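Local atomic coordinates of putative flavoprotein decarboxylase (Streptomyces olivoviridis, PDB entry 6JLS), a protein that binds FMN and decarboxylates a cysteine residue in thioviridamide biosynthesis, as a member of the flavin-dependent cysteine decarboxylases. Residues C22-V27 / A103-K108; S54-V59 / T74-W79; A84-I89 / D115-Q120. All coordinates share one frame; numbering follows the deposited sequence.

Interaction 1: residues C22-V27 / A103-K108. With FMN (flavin mononucleotide), chain B.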
# COMPACT_ATOMS: atom_id res chain seq x y z
N CYS A 22 -31.08 -2.19 11.12
CA CYS A 22 -29.83 -1.45 11.26
C CYS A 22 -29.02 -1.96 12.45
O CYS A 22 -29.58 -2.22 13.52
CB CYS A 22 -30.06 0.05 11.41
SG CYS A 22 -30.83 0.90 10.00
N LEU A 23 -27.71 -2.10 12.25
CA LEU A 23 -26.81 -2.64 13.26
C LEU A 23 -25.75 -1.61 13.63
O LEU A 23 -25.08 -1.06 12.75
CB LEU A 23 -26.15 -3.92 12.76
CG LEU A 23 -27.09 -5.08 12.39
CD1 LEU A 23 -26.26 -6.31 12.05
CD2 LEU A 23 -28.03 -5.37 13.54
N SER A 24 -25.59 -1.39 14.93
CA SER A 24 -24.70 -0.41 15.56
C SER A 24 -23.46 -1.10 16.13
O SER A 24 -23.42 -2.32 16.31
CB SER A 24 -25.48 0.33 16.67
OG SER A 24 -24.99 1.62 16.88
N GLY A 25 -22.46 -0.31 16.51
CA GLY A 25 -21.23 -0.84 17.07
C GLY A 25 -21.33 -1.36 18.49
O GLY A 25 -20.60 -0.92 19.39
N SER A 26 -22.23 -2.30 18.71
CA SER A 26 -22.34 -3.03 19.96
C SER A 26 -22.09 -4.50 19.68
O SER A 26 -22.42 -5.00 18.59
CB SER A 26 -23.71 -2.82 20.59
OG SER A 26 -23.99 -3.83 21.54
N VAL A 27 -21.50 -5.22 20.64
CA VAL A 27 -21.24 -6.62 20.37
C VAL A 27 -22.55 -7.38 20.14
O VAL A 27 -22.56 -8.38 19.41
CB VAL A 27 -20.39 -7.28 21.48
CG1 VAL A 27 -21.21 -7.54 22.72
CG2 VAL A 27 -19.80 -8.59 20.97
N ALA A 103 -25.20 4.03 22.33
CA ALA A 103 -25.33 5.40 22.82
C ALA A 103 -24.97 6.40 21.73
O ALA A 103 -25.65 7.42 21.56
CB ALA A 103 -24.45 5.61 24.05
N ALA A 104 -23.91 6.10 20.96
CA ALA A 104 -23.42 7.03 19.96
C ALA A 104 -24.45 7.22 18.86
O ALA A 104 -24.73 8.35 18.45
CB ALA A 104 -22.08 6.55 19.38
N THR A 105 -25.02 6.12 18.38
CA THR A 105 -26.02 6.20 17.32
C THR A 105 -27.31 6.88 17.81
O THR A 105 -27.88 7.72 17.10
CB THR A 105 -26.30 4.81 16.76
OG1 THR A 105 -25.18 4.42 15.96
CG2 THR A 105 -27.54 4.79 15.89
N LEU A 106 -27.78 6.51 19.00
CA LEU A 106 -28.91 7.21 19.61
C LEU A 106 -28.62 8.70 19.76
O LEU A 106 -29.48 9.55 19.47
CB LEU A 106 -29.21 6.59 20.97
CG LEU A 106 -29.66 5.13 20.99
CD1 LEU A 106 -29.61 4.60 22.41
CD2 LEU A 106 -31.07 5.00 20.43
N GLY A 107 -27.40 9.05 20.18
CA GLY A 107 -27.06 10.45 20.36
C GLY A 107 -27.05 11.21 19.05
O GLY A 107 -27.47 12.37 19.00
N LYS A 108 -26.58 10.56 17.98
CA LYS A 108 -26.56 11.22 16.67
C LYS A 108 -27.98 11.43 16.16
O LYS A 108 -28.33 12.52 15.70
CB LYS A 108 -25.76 10.39 15.68
CG LYS A 108 -24.26 10.29 15.94
CD LYS A 108 -23.58 9.48 14.83
CE LYS A 108 -22.11 9.22 15.16
NZ LYS A 108 -21.38 8.42 14.13
N1 FMN B . -21.51 1.30 22.86
C2 FMN B . -22.85 1.23 23.17
O2 FMN B . -23.54 2.25 23.13
N3 FMN B . -23.42 0.02 23.53
C4 FMN B . -22.65 -1.12 23.57
O4 FMN B . -23.15 -2.21 23.89
C4A FMN B . -21.30 -1.05 23.26
N5 FMN B . -20.52 -2.19 23.30
C5A FMN B . -19.17 -2.13 22.99
C6 FMN B . -18.42 -3.29 23.05
C7 FMN B . -17.06 -3.25 22.74
C7M FMN B . -16.25 -4.52 22.81
C8 FMN B . -16.45 -2.03 22.37
C8M FMN B . -14.99 -1.98 22.03
C9 FMN B . -17.23 -0.86 22.32
C9A FMN B . -18.59 -0.91 22.63
N10 FMN B . -19.37 0.24 22.59
C10 FMN B . -20.72 0.17 22.90
C1' FMN B . -18.77 1.55 22.18
C2' FMN B . -19.15 1.82 20.72
O2' FMN B . -18.62 0.85 19.84
C3' FMN B . -18.69 3.21 20.27
O3' FMN B . -19.46 4.17 20.95
C4' FMN B . -18.86 3.34 18.76
O4' FMN B . -18.27 4.51 18.22
C5' FMN B . -20.33 3.28 18.36
O5' FMN B . -20.35 3.52 16.98
P FMN B . -21.72 3.48 16.15
O1P FMN B . -22.87 3.87 17.05
O2P FMN B . -21.63 4.46 15.00
O3P FMN B . -21.96 2.07 15.65
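Two different torsions bring the hydroxyls of S24 and T105 together. S24 has OG turned away from its own N and beside the carbonyl carbon (chi1 -152°). T105 has OG1 swung to the N side, opposite the carbonyl carbon (chi1 -74°). The two oxygens, S24 OG and T105 OG1, then stand 3.0 Å apart, and this is where the segments meet. Each also lies beside the FMN phosphate. T105 OG1 donates to FMN O1P at 2.6 Å. S24 OG makes a weak, unsettled bond to FMN O3P at 3.3 Å, and its stronger partner is T102 OG1. The main chain adds a firmer hold: G25 N donates to FMN O3P at 2.6 Å. G25 is the centre of an inverse gamma turn, closed by the bond from S26 N to S24 O. The topology is that of a Rossmann-like flavoprotein. The loop after strand 18-23 and the N-terminal turn of helix 103-110 lie at the carboxyl edge of a parallel sheet. The phosphate sits between them, where the helix N-terminus would probably help to stabilise its charge. Backbone atoms also hold the flavin and the ribityl chain. A103 N donates to flavin O2 at 2.6 Å, with an N-H...O angle of 164°. On the ribityl chain, FMN O2' donates to G25 O at 2.7 Å. S26 CB lies against flavin O4 at 3.4 Å. A103 and A104 also pack against C114 of a neighbouring subunit, whose backbone O is hydrogen-bonded to the same FMN.

Interaction 2: residues S54-V59 / T74-W79. With FMN (flavin mononucleotide), chain B.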
# COMPACT_ATOMS: atom_id res chain seq x y z
N SER A 54 -18.57 1.12 13.01
CA SER A 54 -18.18 0.37 14.20
C SER A 54 -18.84 -1.00 14.28
O SER A 54 -18.26 -1.94 14.82
CB SER A 54 -18.50 1.15 15.47
OG SER A 54 -17.73 2.33 15.54
N ALA A 55 -20.06 -1.14 13.75
CA ALA A 55 -20.72 -2.44 13.77
C ALA A 55 -19.93 -3.49 13.00
O ALA A 55 -20.04 -4.68 13.31
CB ALA A 55 -22.13 -2.32 13.20
N GLN A 56 -19.15 -3.08 12.00
CA GLN A 56 -18.40 -4.03 11.18
C GLN A 56 -17.23 -4.67 11.92
O GLN A 56 -16.64 -5.63 11.39
CB GLN A 56 -17.90 -3.35 9.90
CG GLN A 56 -19.05 -2.89 9.04
CD GLN A 56 -18.60 -2.22 7.77
OE1 GLN A 56 -18.75 -1.00 7.60
NE2 GLN A 56 -18.07 -3.01 6.85
N GLN A 57 -16.88 -4.21 13.12
CA GLN A 57 -15.91 -4.97 13.90
C GLN A 57 -16.56 -6.15 14.61
O GLN A 57 -15.84 -7.02 15.12
CB GLN A 57 -15.18 -4.07 14.90
CG GLN A 57 -15.93 -3.75 16.17
CD GLN A 57 -15.22 -2.71 17.03
OE1 GLN A 57 -14.08 -2.89 17.45
NE2 GLN A 57 -15.91 -1.60 17.30
N PHE A 58 -17.89 -6.23 14.61
CA PHE A 58 -18.61 -7.30 15.29
C PHE A 58 -19.42 -8.19 14.36
O PHE A 58 -19.70 -9.33 14.73
CB PHE A 58 -19.56 -6.73 16.35
CG PHE A 58 -18.89 -5.86 17.38
CD1 PHE A 58 -17.95 -6.39 18.24
CD2 PHE A 58 -19.24 -4.53 17.51
CE1 PHE A 58 -17.35 -5.60 19.20
CE2 PHE A 58 -18.65 -3.73 18.47
CZ PHE A 58 -17.71 -4.26 19.32
N VAL A 59 -19.84 -7.69 13.19
CA VAL A 59 -20.57 -8.45 12.18
C VAL A 59 -19.90 -8.24 10.84
O VAL A 59 -19.53 -7.11 10.51
CB VAL A 59 -22.05 -8.03 12.04
CG1 VAL A 59 -22.94 -9.24 11.77
CG2 VAL A 59 -22.51 -7.20 13.20
N THR A 74 -23.20 -0.98 3.71
CA THR A 74 -22.27 -0.27 4.55
C THR A 74 -21.95 1.07 3.90
O THR A 74 -22.29 1.33 2.74
CB THR A 74 -21.00 -1.07 4.77
OG1 THR A 74 -20.34 -1.19 3.51
CG2 THR A 74 -21.35 -2.46 5.29
N ASP A 75 -21.27 1.91 4.67
CA ASP A 75 -20.86 3.20 4.13
C ASP A 75 -19.97 3.05 2.89
O ASP A 75 -20.11 3.82 1.93
CB ASP A 75 -20.16 4.00 5.24
CG ASP A 75 -21.17 4.63 6.21
OD1 ASP A 75 -21.63 3.96 7.15
OD2 ASP A 75 -21.54 5.80 6.01
N GLU A 76 -19.10 2.04 2.86
CA GLU A 76 -18.22 1.83 1.72
C GLU A 76 -18.99 1.30 0.52
O GLU A 76 -18.78 1.75 -0.61
CB GLU A 76 -17.07 0.88 2.07
CG GLU A 76 -16.32 1.23 3.35
CD GLU A 76 -16.98 0.65 4.61
OE1 GLU A 76 -17.97 1.22 5.11
OE2 GLU A 76 -16.49 -0.38 5.11
N THR A 77 -19.87 0.33 0.75
CA THR A 77 -20.75 -0.19 -0.30
C THR A 77 -21.51 0.94 -1.00
O THR A 77 -21.51 1.02 -2.23
CB THR A 77 -21.73 -1.20 0.31
OG1 THR A 77 -21.05 -2.44 0.51
CG2 THR A 77 -22.95 -1.42 -0.57
N VAL A 78 -22.15 1.81 -0.23
CA VAL A 78 -22.95 2.88 -0.81
C VAL A 78 -22.07 3.91 -1.51
O VAL A 78 -22.45 4.44 -2.56
CB VAL A 78 -23.82 3.51 0.29
CG1 VAL A 78 -24.56 4.75 -0.21
CG2 VAL A 78 -24.82 2.48 0.82
N TRP A 79 -20.90 4.22 -0.95
CA TRP A 79 -20.01 5.20 -1.57
C TRP A 79 -19.60 4.74 -2.96
O TRP A 79 -19.77 5.47 -3.94
CB TRP A 79 -18.78 5.45 -0.69
CG TRP A 79 -17.68 6.22 -1.40
CD1 TRP A 79 -17.61 7.58 -1.56
CD2 TRP A 79 -16.51 5.67 -2.03
NE1 TRP A 79 -16.46 7.91 -2.26
CE2 TRP A 79 -15.78 6.76 -2.56
CE3 TRP A 79 -16.02 4.38 -2.20
CZ2 TRP A 79 -14.57 6.58 -3.25
CZ3 TRP A 79 -14.82 4.20 -2.89
CH2 TRP A 79 -14.11 5.30 -3.40
N1 FMN B . -21.51 1.30 22.86
C2 FMN B . -22.85 1.23 23.17
O2 FMN B . -23.54 2.25 23.13
N3 FMN B . -23.42 0.02 23.53
C4 FMN B . -22.65 -1.12 23.57
O4 FMN B . -23.15 -2.21 23.89
C4A FMN B . -21.30 -1.05 23.26
N5 FMN B . -20.52 -2.19 23.30
C5A FMN B . -19.17 -2.13 22.99
C6 FMN B . -18.42 -3.29 23.05
C7 FMN B . -17.06 -3.25 22.74
C7M FMN B . -16.25 -4.52 22.81
C8 FMN B . -16.45 -2.03 22.37
C8M FMN B . -14.99 -1.98 22.03
C9 FMN B . -17.23 -0.86 22.32
C9A FMN B . -18.59 -0.91 22.63
N10 FMN B . -19.37 0.24 22.59
C10 FMN B . -20.72 0.17 22.90
C1' FMN B . -18.77 1.55 22.18
C2' FMN B . -19.15 1.82 20.72
O2' FMN B . -18.62 0.85 19.84
C3' FMN B . -18.69 3.21 20.27
O3' FMN B . -19.46 4.17 20.95
C4' FMN B . -18.86 3.34 18.76
O4' FMN B . -18.27 4.51 18.22
C5' FMN B . -20.33 3.28 18.36
O5' FMN B . -20.35 3.52 16.98
P FMN B . -21.72 3.48 16.15
O1P FMN B . -22.87 3.87 17.05
O2P FMN B . -21.63 4.46 15.00
O3P FMN B . -21.96 2.07 15.65
O HOH W 1 -17.83 -2.39 3.82
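Q56 reaches across to T74 and E76 with its amide group. Its CG lies opposite the carbonyl carbon (chi1 -63°), and the chain beyond is extended, which carries the amide to the start of helix 75-81. The close-packed part is at T74, a buried residue. Q56 and T74 cross at about a right angle. Q56 OE1 touches T74 CB at 3.6 Å, while Q56 CD and NE2 lie against the methyl CG2. T74 is the N-cap of the helix. Its OG1 accepts from T77 N at 3.2 Å in a nearly straight bond, with an N-H...O angle of 169°. The methyl is left to meet the glutamine.

The looser part is at E76, which is exposed. Its chain bends at chi2 and meets Q56 from the opposite direction. The amide and carboxylate planes are 31° apart. Q56 OE1 and E76 OE2 are 3.4 Å apart, but both are acceptors, so no direct bond forms there. A water joins the three side chains instead. It accepts from Q56 NE2 at 3.1 Å and lies 2.8 Å from T74 OG1. It also donates weakly to E76 OE2.

At the other end of 54-59 the residues face the cofactor. S54 OG is 3.2 Å from FMN O5', and F58 CZ is 3.6 Å from FMN C7. Q57 points to a neighbouring subunit, where its OE1 accepts from N62 ND2. The contact thus joins the FMN-binding loop after strand 46-51 to the start of helix 75-81. Its chemistry implies a water-mediated link: the oxygens of Q56 and E76 would probably repel each other mildly, and the polar connection runs through NE2 and the shared water.

Interaction 3: residues A84-I89 / D115-Q120. With FMN (flavin mononucleotide), chain C.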
# COMPACT_ATOMS: atom_id res chain seq x y z
N ALA A 84 -27.94 7.29 -3.93
CA ALA A 84 -28.39 7.15 -2.54
C ALA A 84 -29.27 5.92 -2.40
O ALA A 84 -30.44 6.02 -1.99
CB ALA A 84 -29.12 8.41 -2.07
N PRO A 85 -28.74 4.73 -2.70
CA PRO A 85 -29.59 3.53 -2.64
C PRO A 85 -30.16 3.30 -1.25
O PRO A 85 -31.26 2.75 -1.13
CB PRO A 85 -28.64 2.40 -3.05
CG PRO A 85 -27.29 2.90 -2.69
CD PRO A 85 -27.32 4.38 -2.93
N HIS A 86 -29.45 3.73 -0.21
CA HIS A 86 -29.97 3.59 1.15
C HIS A 86 -31.22 4.45 1.35
O HIS A 86 -32.14 4.04 2.06
CB HIS A 86 -28.88 3.93 2.16
CG HIS A 86 -28.34 5.33 2.03
ND1 HIS A 86 -27.76 5.80 0.88
CD2 HIS A 86 -28.27 6.33 2.93
CE1 HIS A 86 -27.36 7.05 1.07
NE2 HIS A 86 -27.66 7.40 2.31
N VAL A 87 -31.28 5.62 0.71
CA VAL A 87 -32.44 6.50 0.88
C VAL A 87 -33.63 5.95 0.10
O VAL A 87 -34.79 6.06 0.53
CB VAL A 87 -32.09 7.94 0.46
CG1 VAL A 87 -33.33 8.83 0.54
CG2 VAL A 87 -30.96 8.48 1.34
N ARG A 88 -33.36 5.33 -1.06
CA ARG A 88 -34.41 4.58 -1.73
C ARG A 88 -34.95 3.47 -0.84
O ARG A 88 -36.16 3.25 -0.76
CB ARG A 88 -33.88 4.01 -3.04
CG ARG A 88 -34.95 3.57 -4.04
CD ARG A 88 -34.36 2.76 -5.19
NE ARG A 88 -33.17 3.39 -5.77
CZ ARG A 88 -31.92 2.95 -5.59
NH1 ARG A 88 -31.70 1.86 -4.85
NH2 ARG A 88 -30.90 3.59 -6.14
N ILE A 89 -34.06 2.79 -0.12
CA ILE A 89 -34.48 1.69 0.75
C ILE A 89 -35.26 2.21 1.95
O ILE A 89 -36.24 1.59 2.38
CB ILE A 89 -33.25 0.85 1.17
CG1 ILE A 89 -32.83 -0.07 0.03
CG2 ILE A 89 -33.55 0.05 2.42
CD1 ILE A 89 -31.61 -0.89 0.34
N ASP A 115 -24.37 11.17 9.93
CA ASP A 115 -23.08 11.14 9.27
C ASP A 115 -22.70 9.77 8.70
O ASP A 115 -21.61 9.62 8.16
CB ASP A 115 -21.99 11.63 10.22
CG ASP A 115 -21.74 10.68 11.37
OD1 ASP A 115 -22.52 9.71 11.55
OD2 ASP A 115 -20.76 10.89 12.12
N ASN A 116 -23.56 8.75 8.84
CA ASN A 116 -23.35 7.47 8.18
C ASN A 116 -24.67 6.99 7.60
O ASN A 116 -25.74 7.55 7.87
CB ASN A 116 -22.76 6.41 9.13
CG ASN A 116 -23.59 6.21 10.39
OD1 ASN A 116 -24.82 6.39 10.39
ND2 ASN A 116 -22.93 5.84 11.48
N ILE A 117 -24.56 5.90 6.84
CA ILE A 117 -25.69 5.34 6.11
C ILE A 117 -26.81 4.90 7.05
O ILE A 117 -27.99 5.06 6.73
CB ILE A 117 -25.18 4.19 5.21
CG1 ILE A 117 -25.03 4.67 3.77
CG2 ILE A 117 -26.06 2.96 5.29
CD1 ILE A 117 -24.01 5.78 3.61
N VAL A 118 -26.48 4.35 8.22
CA VAL A 118 -27.53 3.93 9.16
C VAL A 118 -28.34 5.14 9.64
O VAL A 118 -29.58 5.13 9.59
CB VAL A 118 -26.93 3.14 10.33
CG1 VAL A 118 -27.95 3.06 11.49
CG2 VAL A 118 -26.56 1.72 9.87
N THR A 119 -27.67 6.19 10.11
CA THR A 119 -28.40 7.37 10.59
C THR A 119 -29.14 8.08 9.46
O THR A 119 -30.20 8.65 9.70
CB THR A 119 -27.46 8.34 11.30
OG1 THR A 119 -26.31 8.60 10.47
CG2 THR A 119 -27.01 7.77 12.64
N GLN A 120 -28.59 8.05 8.24
CA GLN A 120 -29.30 8.64 7.11
C GLN A 120 -30.57 7.87 6.78
O GLN A 120 -31.60 8.46 6.43
CB GLN A 120 -28.40 8.71 5.89
CG GLN A 120 -27.34 9.78 5.96
CD GLN A 120 -26.29 9.56 4.91
OE1 GLN A 120 -26.60 9.35 3.74
NE2 GLN A 120 -25.02 9.55 5.32
N1 FMN C . -27.42 15.00 3.15
C2 FMN C . -28.05 16.22 3.27
O2 FMN C . -28.21 16.71 4.39
N3 FMN C . -28.49 16.89 2.15
C4 FMN C . -28.32 16.34 0.90
O4 FMN C . -28.72 16.93 -0.11
C4A FMN C . -27.69 15.11 0.78
N5 FMN C . -27.51 14.55 -0.47
C5A FMN C . -26.89 13.33 -0.61
C6 FMN C . -26.72 12.79 -1.88
C7 FMN C . -26.09 11.55 -2.03
C7M FMN C . -25.93 10.99 -3.42
C8 FMN C . -25.63 10.85 -0.90
C8M FMN C . -24.94 9.52 -1.07
C9 FMN C . -25.80 11.40 0.37
C9A FMN C . -26.43 12.64 0.52
N10 FMN C . -26.61 13.21 1.78
C10 FMN C . -27.24 14.44 1.91
C1' FMN C . -26.11 12.50 3.00
C2' FMN C . -24.79 13.15 3.44
O2' FMN C . -23.78 13.02 2.45
C3' FMN C . -24.28 12.58 4.75
O3' FMN C . -25.16 12.99 5.78
C4' FMN C . -22.86 13.07 5.01
O4' FMN C . -22.23 12.43 6.11
C5' FMN C . -22.83 14.58 5.22
O5' FMN C . -21.50 14.89 5.56
P FMN C . -21.02 16.40 5.79
O1P FMN C . -22.19 17.22 6.31
O2P FMN C . -19.92 16.41 6.83
O3P FMN C . -20.56 16.99 4.49
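H86 enters the contact with its ring packed against I117 and hydrogen-bonded to Q120. From CB, the ring is set between the backbone N and the carbonyl carbon, which turns it toward helix 117-124. CG comes next, and I117 CG1 lies 3.8 Å from it. ND1 is more distant from I117 and packs against V78 of helix 75-81. CD2 is the ring atom nearest to I117 CG1, at 3.7 Å. Together these approaches make a CH-pi contact: I117 CG1 is 3.8 Å from the ring centroid and only 15° off the normal. V87 CG2 lies over the opposite face, so the ring is sandwiched between aliphatic groups. Q120 CB sits at the ring edge, in its plane. CE1 faces the methyl C8M of an FMN whose phosphate and flavin are bound mainly by a neighbouring subunit.

At the tip, H86 NE2 donates to Q120 OE1 at 2.6 Å. The donor stands above the carbonyl plane, 40° out of it, and the ring and amide planes are 70° apart. This bond satisfies a buried amide oxygen and should help fix the rotation of the amide. The amide also lies along the ribityl chain: Q120 NE2 is 3.2 Å from FMN C3'.

Helix 117-124 begins with N116 as its N-cap, whose OD1 accepts from T119 N at 2.9 Å. The arrangement joins the starts of two helices, 85-91 and 117-124, and forms part of the wall that one subunit offers to a cofactor held by its neighbour: a flavin site shared across a subunit interface.

Overall arrangement
Interactions 1 and 2 lie on one FMN. Their centres are about 12 Å apart, and they touch directly: S26 O meets F58 CD2 at 3.4 Å. Along the chain, interaction 2 is nested inside the loop closed by interaction 1. Interaction 3 belongs to a second FMN, bound chiefly by another subunit, so one chain contributes to two cofactor sites. It is tied to interaction 1 by a salt bridge from K108 NZ to D115 OD1 at 3.1 Å. It is tied to interaction 2 through D75 OD2 and I117 N, a probable hydrogen bond of 3.1 Å, and by V78 CG2 packing on I117 CG1 at 3.7 Å.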